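Local coordinates for possible periplasmic protein (Campylobacter jejuni, PDB 3RGC), which is a SurA-like periplasmic chaperone that may also have peptidyl-prolyl cis-trans isomerase activity, at residues B[37-48]-B[98-109]. Numbering follows the deposited sequence.
Sequences NEKMEISQMKQL and EKRKLYEKIASM
L102 projects from helix 98-107 as a knob into a hole formed by E41, Q44, M45 and L48 of helix 37-48, joining two helices of this SurA-like chaperone whose axes cross at 68°, 10.3 Å apart. Leucine suits the site because its two methyls diverge: chi1 of 167° swings CG away from the backbone N and into the hole, where CD2 rests 3.7 Å from CB of E41, while CD1 lies 3.9 Å from CB of Q44. Beside it, E41 is a buried acid, and its charge is answered by K99, whose long aliphatic arm carries NZ to 2.9 Å from OE1, a salt bridge received on the syn lone pair. OE2 takes a weak hydrogen bond from ND2 of N37 one turn earlier and lies at the edge of the Y103 ring, but it is modelled too close to that hydroxyl, so its position, and with it the N37 bond, is uncertain. E38 adds a second negative charge near K99, beyond salt-bridge range. Q44 lends only aliphatic carbon to the knob; its amide OE1 accepts a hydrogen bond from Y237 of helix 218-244. At the other flank, the unbranched thioether of M45 lays its CE against CB of E98. L48 divides its methyls: CD1 packs on CD1 of L102 and CG1 of I106, while CD2 lies 3.7 Å from CE of M109.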
loop_
_atom_site.group_PDB
_atom_site.type_symbol
_atom_site.label_atom_id
_atom_site.label_comp_id
_atom_site.label_asym_id
_atom_site.label_seq_id
_atom_site.Cartn_x
_atom_site.Cartn_y
_atom_site.Cartn_z
ATOM N N ASN B 37 -29.720 -22.941 -11.889
ATOM C CA ASN B 37 -29.061 -21.689 -12.254
ATOM C C ASN B 37 -28.065 -21.839 -13.412
ATOM O O ASN B 37 -27.967 -20.957 -14.258
ATOM C CB ASN B 37 -28.388 -21.052 -11.033
ATOM C CG ASN B 37 -27.695 -19.745 -11.363
ATOM O OD1 ASN B 37 -28.326 -18.686 -11.422
ATOM N ND2 ASN B 37 -26.384 -19.810 -11.575
ATOM N N GLU B 38 -27.325 -22.945 -13.464
ATOM C CA GLU B 38 -26.404 -23.145 -14.586
ATOM C C GLU B 38 -27.151 -23.197 -15.899
ATOM O O GLU B 38 -26.673 -22.702 -16.908
ATOM C CB GLU B 38 -25.601 -24.422 -14.438
ATOM C CG GLU B 38 -24.385 -24.292 -13.558
ATOM C CD GLU B 38 -23.545 -25.551 -13.586
ATOM O OE1 GLU B 38 -23.834 -26.429 -14.433
ATOM O OE2 GLU B 38 -22.605 -25.662 -12.765
ATOM N N LYS B 39 -28.329 -23.805 -15.903
ATOM C CA LYS B 39 -29.079 -23.878 -17.158
ATOM C C LYS B 39 -29.590 -22.503 -17.568
ATOM O O LYS B 39 -29.622 -22.182 -18.749
ATOM C CB LYS B 39 -30.226 -24.877 -17.071
ATOM C CG LYS B 39 -29.779 -26.297 -16.797
ATOM C CD LYS B 39 -28.704 -26.721 -17.776
ATOM C CE LYS B 39 -28.277 -28.151 -17.537
ATOM N NZ LYS B 39 -27.204 -28.557 -18.489
ATOM N N MET B 40 -29.987 -21.694 -16.589
ATOM C CA MET B 40 -30.414 -20.329 -16.868
ATOM C C MET B 40 -29.274 -19.557 -17.524
ATOM O O MET B 40 -29.492 -18.829 -18.482
ATOM C CB MET B 40 -30.880 -19.612 -15.590
ATOM C CG MET B 40 -32.252 -20.036 -15.065
ATOM S SD MET B 40 -32.695 -19.220 -13.495
ATOM C CE MET B 40 -32.584 -17.571 -14.021
ATOM N N GLU B 41 -28.053 -19.730 -17.019
ATOM C CA GLU B 41 -26.905 -18.989 -17.552
ATOM C C GLU B 41 -26.588 -19.409 -18.973
ATOM O O GLU B 41 -26.379 -18.578 -19.847
ATOM C CB GLU B 41 -25.655 -19.231 -16.700
ATOM C CG GLU B 41 -25.709 -18.611 -15.313
ATOM C CD GLU B 41 -24.579 -19.101 -14.417
ATOM O OE1 GLU B 41 -23.937 -20.113 -14.765
ATOM O OE2 GLU B 41 -24.340 -18.480 -13.364
ATOM N N ILE B 42 -26.530 -20.717 -19.188
ATOM C CA ILE B 42 -26.242 -21.263 -20.507
ATOM C C ILE B 42 -27.219 -20.710 -21.526
ATOM O O ILE B 42 -26.830 -20.337 -22.630
ATOM C CB ILE B 42 -26.323 -22.788 -20.497
ATOM C CG1 ILE B 42 -25.128 -23.372 -19.744
ATOM C CG2 ILE B 42 -26.369 -23.331 -21.914
ATOM C CD1 ILE B 42 -25.314 -24.830 -19.347
ATOM N N SER B 43 -28.489 -20.636 -21.144
ATOM C CA SER B 43 -29.530 -20.142 -22.053
ATOM C C SER B 43 -29.386 -18.654 -22.351
ATOM O O SER B 43 -29.634 -18.195 -23.468
ATOM C CB SER B 43 -30.916 -20.451 -21.481
ATOM O OG SER B 43 -31.769 -19.329 -21.600
ATOM N N GLN B 44 -29.004 -17.891 -21.336
ATOM C CA GLN B 44 -28.707 -16.480 -21.518
ATOM C C GLN B 44 -27.447 -16.307 -22.377
ATOM O O GLN B 44 -27.358 -15.384 -23.184
ATOM C CB GLN B 44 -28.509 -15.809 -20.161
ATOM C CG GLN B 44 -29.804 -15.648 -19.387
ATOM C CD GLN B 44 -30.878 -14.921 -20.190
ATOM O OE1 GLN B 44 -30.647 -13.838 -20.739
ATOM N NE2 GLN B 44 -32.059 -15.523 -20.266
ATOM N N MET B 45 -26.477 -17.200 -22.196
ATOM C CA MET B 45 -25.265 -17.188 -23.008
ATOM C C MET B 45 -25.598 -17.296 -24.505
ATOM O O MET B 45 -25.076 -16.549 -25.323
ATOM C CB MET B 45 -24.317 -18.310 -22.554
ATOM C CG MET B 45 -23.541 -17.983 -21.246
ATOM S SD MET B 45 -22.340 -19.239 -20.746
ATOM C CE MET B 45 -21.581 -19.628 -22.310
ATOM N N LYS B 46 -26.485 -18.217 -24.851
ATOM C CA LYS B 46 -26.965 -18.361 -26.223
ATOM C C LYS B 46 -27.606 -17.076 -26.744
ATOM O O LYS B 46 -27.214 -16.550 -27.791
ATOM C CB LYS B 46 -28.005 -19.483 -26.300
ATOM C CG LYS B 46 -27.507 -20.841 -25.832
ATOM C CD LYS B 46 -28.624 -21.870 -25.884
ATOM C CE LYS B 46 -28.172 -23.192 -25.300
ATOM N NZ LYS B 46 -26.936 -23.654 -25.962
ATOM N N GLN B 47 -28.606 -16.589 -26.012
ATOM C CA GLN B 47 -29.392 -15.440 -26.443
ATOM C C GLN B 47 -28.559 -14.165 -26.560
ATOM O O GLN B 47 -28.804 -13.343 -27.438
ATOM C CB GLN B 47 -30.556 -15.202 -25.481
ATOM C CG GLN B 47 -31.510 -16.382 -25.352
ATOM C CD GLN B 47 -32.622 -16.104 -24.356
ATOM O OE1 GLN B 47 -33.018 -14.953 -24.163
ATOM N NE2 GLN B 47 -33.122 -17.157 -23.707
ATOM N N LEU B 48 -27.586 -13.987 -25.672
ATOM C CA LEU B 48 -26.772 -12.774 -25.699
ATOM C C LEU B 48 -25.529 -12.955 -26.563
ATOM O O LEU B 48 -24.742 -12.035 -26.718
ATOM C CB LEU B 48 -26.389 -12.336 -24.285
ATOM C CG LEU B 48 -27.555 -12.005 -23.348
ATOM C CD1 LEU B 48 -27.088 -11.820 -21.879
ATOM C CD2 LEU B 48 -28.335 -10.783 -23.853
ATOM N N GLU B 98 -16.534 -17.620 -19.712
ATOM C CA GLU B 98 -17.829 -17.502 -20.355
ATOM C C GLU B 98 -18.795 -16.865 -19.363
ATOM O O GLU B 98 -19.518 -15.928 -19.707
ATOM C CB GLU B 98 -18.351 -18.869 -20.808
ATOM C CG GLU B 98 -17.633 -19.465 -21.997
ATOM C CD GLU B 98 -17.966 -20.946 -22.199
ATOM O OE1 GLU B 98 -18.136 -21.657 -21.188
ATOM O OE2 GLU B 98 -18.064 -21.402 -23.361
ATOM N N LYS B 99 -18.783 -17.363 -18.128
ATOM C CA LYS B 99 -19.623 -16.816 -17.068
ATOM C C LYS B 99 -19.266 -15.357 -16.784
ATOM O O LYS B 99 -20.157 -14.530 -16.549
ATOM C CB LYS B 99 -19.522 -17.644 -15.779
ATOM C CG LYS B 99 -20.185 -19.028 -15.839
ATOM C CD LYS B 99 -20.032 -19.782 -14.498
ATOM C CE LYS B 99 -20.487 -21.232 -14.596
ATOM N NZ LYS B 99 -21.631 -21.530 -13.668
ATOM N N ARG B 100 -17.976 -15.035 -16.813
ATOM C CA ARG B 100 -17.563 -13.645 -16.605
ATOM C C ARG B 100 -18.026 -12.741 -17.747
ATOM O O ARG B 100 -18.512 -11.638 -17.490
ATOM C CB ARG B 100 -16.051 -13.508 -16.392
ATOM C CG ARG B 100 -15.640 -13.604 -14.929
ATOM C CD ARG B 100 -14.199 -13.166 -14.688
ATOM N NE ARG B 100 -13.230 -14.161 -15.138
ATOM C CZ ARG B 100 -13.013 -15.320 -14.523
ATOM N NH1 ARG B 100 -13.708 -15.641 -13.438
ATOM N NH2 ARG B 100 -12.109 -16.165 -15.002
ATOM N N LYS B 101 -17.893 -13.199 -18.997
ATOM C CA LYS B 101 -18.420 -12.422 -20.122
ATOM C C LYS B 101 -19.935 -12.192 -19.950
ATOM O O LYS B 101 -20.438 -11.097 -20.195
ATOM C CB LYS B 101 -18.125 -13.093 -21.465
ATOM C CG LYS B 101 -16.755 -12.795 -22.056
ATOM C CD LYS B 101 -16.641 -13.353 -23.469
ATOM C CE LYS B 101 -15.498 -12.720 -24.234
ATOM N NZ LYS B 101 -15.653 -12.916 -25.717
ATOM N N LEU B 102 -20.644 -13.225 -19.489
ATOM C CA LEU B 102 -22.101 -13.174 -19.328
ATOM C C LEU B 102 -22.510 -12.103 -18.328
ATOM O O LEU B 102 -23.372 -11.265 -18.609
ATOM C CB LEU B 102 -22.650 -14.547 -18.883
ATOM C CG LEU B 102 -24.103 -14.532 -18.395
ATOM C CD1 LEU B 102 -25.021 -14.075 -19.517
ATOM C CD2 LEU B 102 -24.578 -15.883 -17.822
ATOM N N TYR B 103 -21.881 -12.122 -17.158
ATOM C CA TYR B 103 -22.185 -11.122 -16.135
ATOM C C TYR B 103 -21.711 -9.697 -16.493
ATOM O O TYR B 103 -22.304 -8.719 -16.051
ATOM C CB TYR B 103 -21.657 -11.574 -14.773
ATOM C CG TYR B 103 -22.368 -12.809 -14.285
ATOM C CD1 TYR B 103 -23.706 -12.769 -13.979
ATOM C CD2 TYR B 103 -21.710 -14.017 -14.168
ATOM C CE1 TYR B 103 -24.372 -13.896 -13.556
ATOM C CE2 TYR B 103 -22.367 -15.153 -13.751
ATOM C CZ TYR B 103 -23.701 -15.087 -13.445
ATOM O OH TYR B 103 -24.377 -16.207 -13.015
ATOM N N GLU B 104 -20.649 -9.576 -17.283
ATOM C CA GLU B 104 -20.252 -8.259 -17.793
ATOM C C GLU B 104 -21.339 -7.724 -18.709
ATOM O O GLU B 104 -21.758 -6.590 -18.581
ATOM C CB GLU B 104 -18.987 -8.342 -18.639
ATOM C CG GLU B 104 -17.724 -8.797 -17.962
ATOM C CD GLU B 104 -16.625 -9.094 -18.985
ATOM O OE1 GLU B 104 -16.709 -8.580 -20.129
ATOM O OE2 GLU B 104 -15.688 -9.856 -18.655
ATOM N N LYS B 105 -21.754 -8.547 -19.670
ATOM C CA LYS B 105 -22.810 -8.184 -20.609
ATOM C C LYS B 105 -24.064 -7.750 -19.854
ATOM O O LYS B 105 -24.611 -6.668 -20.079
ATOM C CB LYS B 105 -23.123 -9.386 -21.516
ATOM C CG LYS B 105 -24.164 -9.135 -22.590
ATOM C CD LYS B 105 -23.691 -8.065 -23.570
ATOM C CE LYS B 105 -24.608 -7.964 -24.780
ATOM N NZ LYS B 105 -24.256 -6.810 -25.671
ATOM N N ILE B 106 -24.515 -8.594 -18.938
ATOM C CA ILE B 106 -25.691 -8.269 -18.158
ATOM C C ILE B 106 -25.519 -6.936 -17.454
ATOM O O ILE B 106 -26.393 -6.082 -17.530
ATOM C CB ILE B 106 -26.026 -9.379 -17.139
ATOM C CG1 ILE B 106 -26.595 -10.603 -17.858
ATOM C CG2 ILE B 106 -27.024 -8.889 -16.096
ATOM C CD1 ILE B 106 -27.015 -11.691 -16.911
ATOM N N ALA B 107 -24.402 -6.742 -16.760
ATOM C CA ALA B 107 -24.210 -5.467 -16.066
ATOM C C ALA B 107 -24.140 -4.257 -17.015
ATOM O O ALA B 107 -24.415 -3.134 -16.605
ATOM C CB ALA B 107 -22.989 -5.517 -15.200
ATOM N N SER B 108 -23.767 -4.474 -18.276
ATOM C CA SER B 108 -23.664 -3.360 -19.217
ATOM C C SER B 108 -25.055 -2.837 -19.559
ATOM O O SER B 108 -25.203 -1.812 -20.214
ATOM C CB SER B 108 -22.912 -3.765 -20.490
ATOM O OG SER B 108 -23.750 -4.438 -21.422
ATOM N N MET B 109 -26.075 -3.548 -19.094
ATOM C CA MET B 109 -27.447 -3.209 -19.425
ATOM C C MET B 109 -28.011 -2.197 -18.449
ATOM O O MET B 109 -29.024 -1.582 -18.723
ATOM C CB MET B 109 -28.325 -4.465 -19.427
ATOM C CG MET B 109 -28.264 -5.282 -20.707
ATOM S SD MET B 109 -29.266 -6.790 -20.664
ATOM C CE MET B 109 -28.348 -7.764 -21.795
#